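Local coordinates for CPI (Ascaris lumbricoides, PDB 4IT7), which probably inhibits cysteine-type endopeptidases as a member of the cystatin family, at residues 20-25 with 92-97. Sequence-based numbering, arbitrary orientation.
Sequences QALAGK and VAIWEK
Leu22 and Ile94 meet where the helix of the cystatin fold lies across its antiparallel sheet, and they illustrate how one pair of branched side chains contributes to the packing of a helix on a sheet. Both residues point toward each other, and the CA atoms of Leu22 and Ile94 stand 7.8 Å apart, the closest CA pair of the two segments. Between these two side chains the contact is purely apolar and divides between the two methyls of the leucine. Leu22 CD1 faces the fork of the isoleucine, 3.9 Å from Ile94 CG1 and 4.1 Å from Ile94 CG2. The other methyl, Leu22 CD2, comes within 3.4 Å of Ile94 CD1, tighter than carbon atoms usually pack. Ile94 has staggered neither side-chain bond (chi1 135°, chi2 131°), which suggests some strain or an imperfectly defined conformer, and the short approach of its CD1 deserves corresponding caution. With CG of Leu22 set opposite its own carbonyl carbon, the branch is directed toward the strand, and chi2 (-173°) then puts CD1 and CD2 where both meet Ile94.

On one side of this buried pair lie charged groups. Glu96, two residues further along the strand and pointing the same way as Ile94, is held by a salt bridge from OE1 to Lys18, one turn before Leu22 on the helix. Lys25 NZ forms a salt bridge with Glu103 OE1 on strand 102-112 and stays 6.2 Å from Glu96 OE1. Strand 56-70 pairs with the other edge of 88-97 and brings Thr58 against Leu22. At the margin of the apolar patch, the carboxylate oxygen Glu96 OE2 passes 4.4 Å from Leu22 CD1.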
loop_
_atom_site.group_PDB
_atom_site.type_symbol
_atom_site.label_atom_id
_atom_site.label_comp_id
_atom_site.label_asym_id
_atom_site.label_seq_id
_atom_site.Cartn_x
_atom_site.Cartn_y
_atom_site.Cartn_z
ATOM N N GLN A 20 0.227 -5.511 7.777
ATOM C CA GLN A 20 1.529 -5.386 7.142
ATOM C C GLN A 20 1.624 -6.091 5.749
ATOM O O GLN A 20 1.994 -5.460 4.748
ATOM C CB GLN A 20 2.613 -5.887 8.093
ATOM C CG GLN A 20 2.878 -4.944 9.284
ATOM C CD GLN A 20 3.482 -3.581 8.898
ATOM O OE1 GLN A 20 4.362 -3.498 8.054
ATOM N NE2 GLN A 20 3.014 -2.515 9.541
ATOM N N ALA A 21 1.269 -7.379 5.700
ATOM C CA ALA A 21 1.170 -8.174 4.449
ATOM C C ALA A 21 0.358 -7.430 3.424
ATOM O O ALA A 21 0.813 -7.235 2.292
ATOM C CB ALA A 21 0.519 -9.524 4.725
ATOM N N LEU A 22 -0.828 -6.973 3.821
ATOM C CA LEU A 22 -1.644 -6.235 2.884
ATOM C C LEU A 22 -0.986 -4.933 2.362
ATOM O O LEU A 22 -1.083 -4.648 1.150
ATOM C CB LEU A 22 -3.026 -5.910 3.457
ATOM C CG LEU A 22 -4.099 -6.977 3.695
ATOM C CD1 LEU A 22 -5.381 -6.273 4.101
ATOM C CD2 LEU A 22 -4.325 -7.987 2.570
ATOM N N ALA A 23 -0.345 -4.151 3.257
ATOM C CA ALA A 23 0.374 -2.907 2.843
ATOM C C ALA A 23 1.455 -3.272 1.793
ATOM O O ALA A 23 1.605 -2.597 0.805
ATOM C CB ALA A 23 0.982 -2.179 4.044
ATOM N N GLY A 24 2.144 -4.384 2.017
ATOM C CA GLY A 24 3.199 -4.838 1.155
ATOM C C GLY A 24 2.651 -5.065 -0.228
ATOM O O GLY A 24 3.266 -4.692 -1.212
ATOM N N LYS A 25 1.474 -5.669 -0.288
ATOM C CA LYS A 25 0.875 -6.008 -1.558
ATOM C C LYS A 25 0.379 -4.746 -2.202
ATOM O O LYS A 25 0.457 -4.624 -3.446
ATOM C CB LYS A 25 -0.252 -7.045 -1.426
ATOM C CG LYS A 25 0.214 -8.487 -1.220
ATOM C CD LYS A 25 -0.953 -9.510 -1.196
ATOM C CE LYS A 25 -1.609 -9.589 0.179
ATOM N NZ LYS A 25 -2.765 -10.564 0.322
ATOM N N VAL A 92 -5.487 3.257 -0.095
ATOM C CA VAL A 92 -5.605 1.972 -0.758
ATOM C C VAL A 92 -6.744 1.210 -0.074
ATOM O O VAL A 92 -6.825 1.208 1.172
ATOM C CB VAL A 92 -4.329 1.117 -0.607
ATOM C CG1 VAL A 92 -4.391 -0.093 -1.537
ATOM C CG2 VAL A 92 -3.078 1.925 -0.912
ATOM N N ALA A 93 -7.623 0.609 -0.887
ATOM C CA ALA A 93 -8.712 -0.238 -0.426
ATOM C C ALA A 93 -8.466 -1.664 -0.912
ATOM O O ALA A 93 -8.168 -1.930 -2.098
ATOM C CB ALA A 93 -10.060 0.296 -0.891
ATOM N N ILE A 94 -8.489 -2.585 0.040
ATOM C CA ILE A 94 -8.395 -3.960 -0.300
ATOM C C ILE A 94 -9.653 -4.731 0.102
ATOM O O ILE A 94 -10.125 -4.650 1.252
ATOM C CB ILE A 94 -7.088 -4.624 0.126
ATOM C CG1 ILE A 94 -7.416 -5.935 0.752
ATOM C CG2 ILE A 94 -6.168 -3.704 0.944
ATOM C CD1 ILE A 94 -6.558 -7.032 0.171
ATOM N N TRP A 95 -10.204 -5.441 -0.888
ATOM C CA TRP A 95 -11.496 -6.085 -0.785
ATOM C C TRP A 95 -11.351 -7.565 -0.949
ATOM O O TRP A 95 -10.863 -8.041 -1.987
ATOM C CB TRP A 95 -12.443 -5.510 -1.831
ATOM C CG TRP A 95 -13.858 -5.938 -1.617
ATOM C CD1 TRP A 95 -14.429 -6.409 -0.438
ATOM C CD2 TRP A 95 -14.943 -5.926 -2.594
ATOM N NE1 TRP A 95 -15.751 -6.674 -0.618
ATOM C CE2 TRP A 95 -16.122 -6.425 -1.899
ATOM C CE3 TRP A 95 -15.052 -5.571 -3.949
ATOM C CZ2 TRP A 95 -17.359 -6.551 -2.541
ATOM C CZ3 TRP A 95 -16.303 -5.696 -4.577
ATOM C CH2 TRP A 95 -17.426 -6.169 -3.891
ATOM N N GLU A 96 -11.737 -8.300 0.094
ATOM C CA GLU A 96 -11.634 -9.757 0.087
ATOM C C GLU A 96 -12.950 -10.506 0.209
ATOM O O GLU A 96 -13.768 -10.238 1.097
ATOM C CB GLU A 96 -10.684 -10.268 1.145
ATOM C CG GLU A 96 -9.492 -9.414 1.384
ATOM C CD GLU A 96 -8.908 -9.699 2.741
ATOM O OE1 GLU A 96 -8.390 -10.794 2.911
ATOM O OE2 GLU A 96 -8.984 -8.841 3.642
ATOM N N LYS A 97 -13.126 -11.468 -0.695
ATOM C CA LYS A 97 -14.299 -12.341 -0.691
ATOM C C LYS A 97 -13.834 -13.757 -0.846
ATOM O O LYS A 97 -13.787 -14.264 -1.979
ATOM C CB LYS A 97 -15.240 -11.952 -1.833
ATOM C CG LYS A 97 -15.918 -10.635 -1.576
ATOM C CD LYS A 97 -16.904 -10.303 -2.670
ATOM C CE LYS A 97 -16.171 -9.974 -3.952
ATOM N NZ LYS A 97 -17.100 -9.316 -4.920
#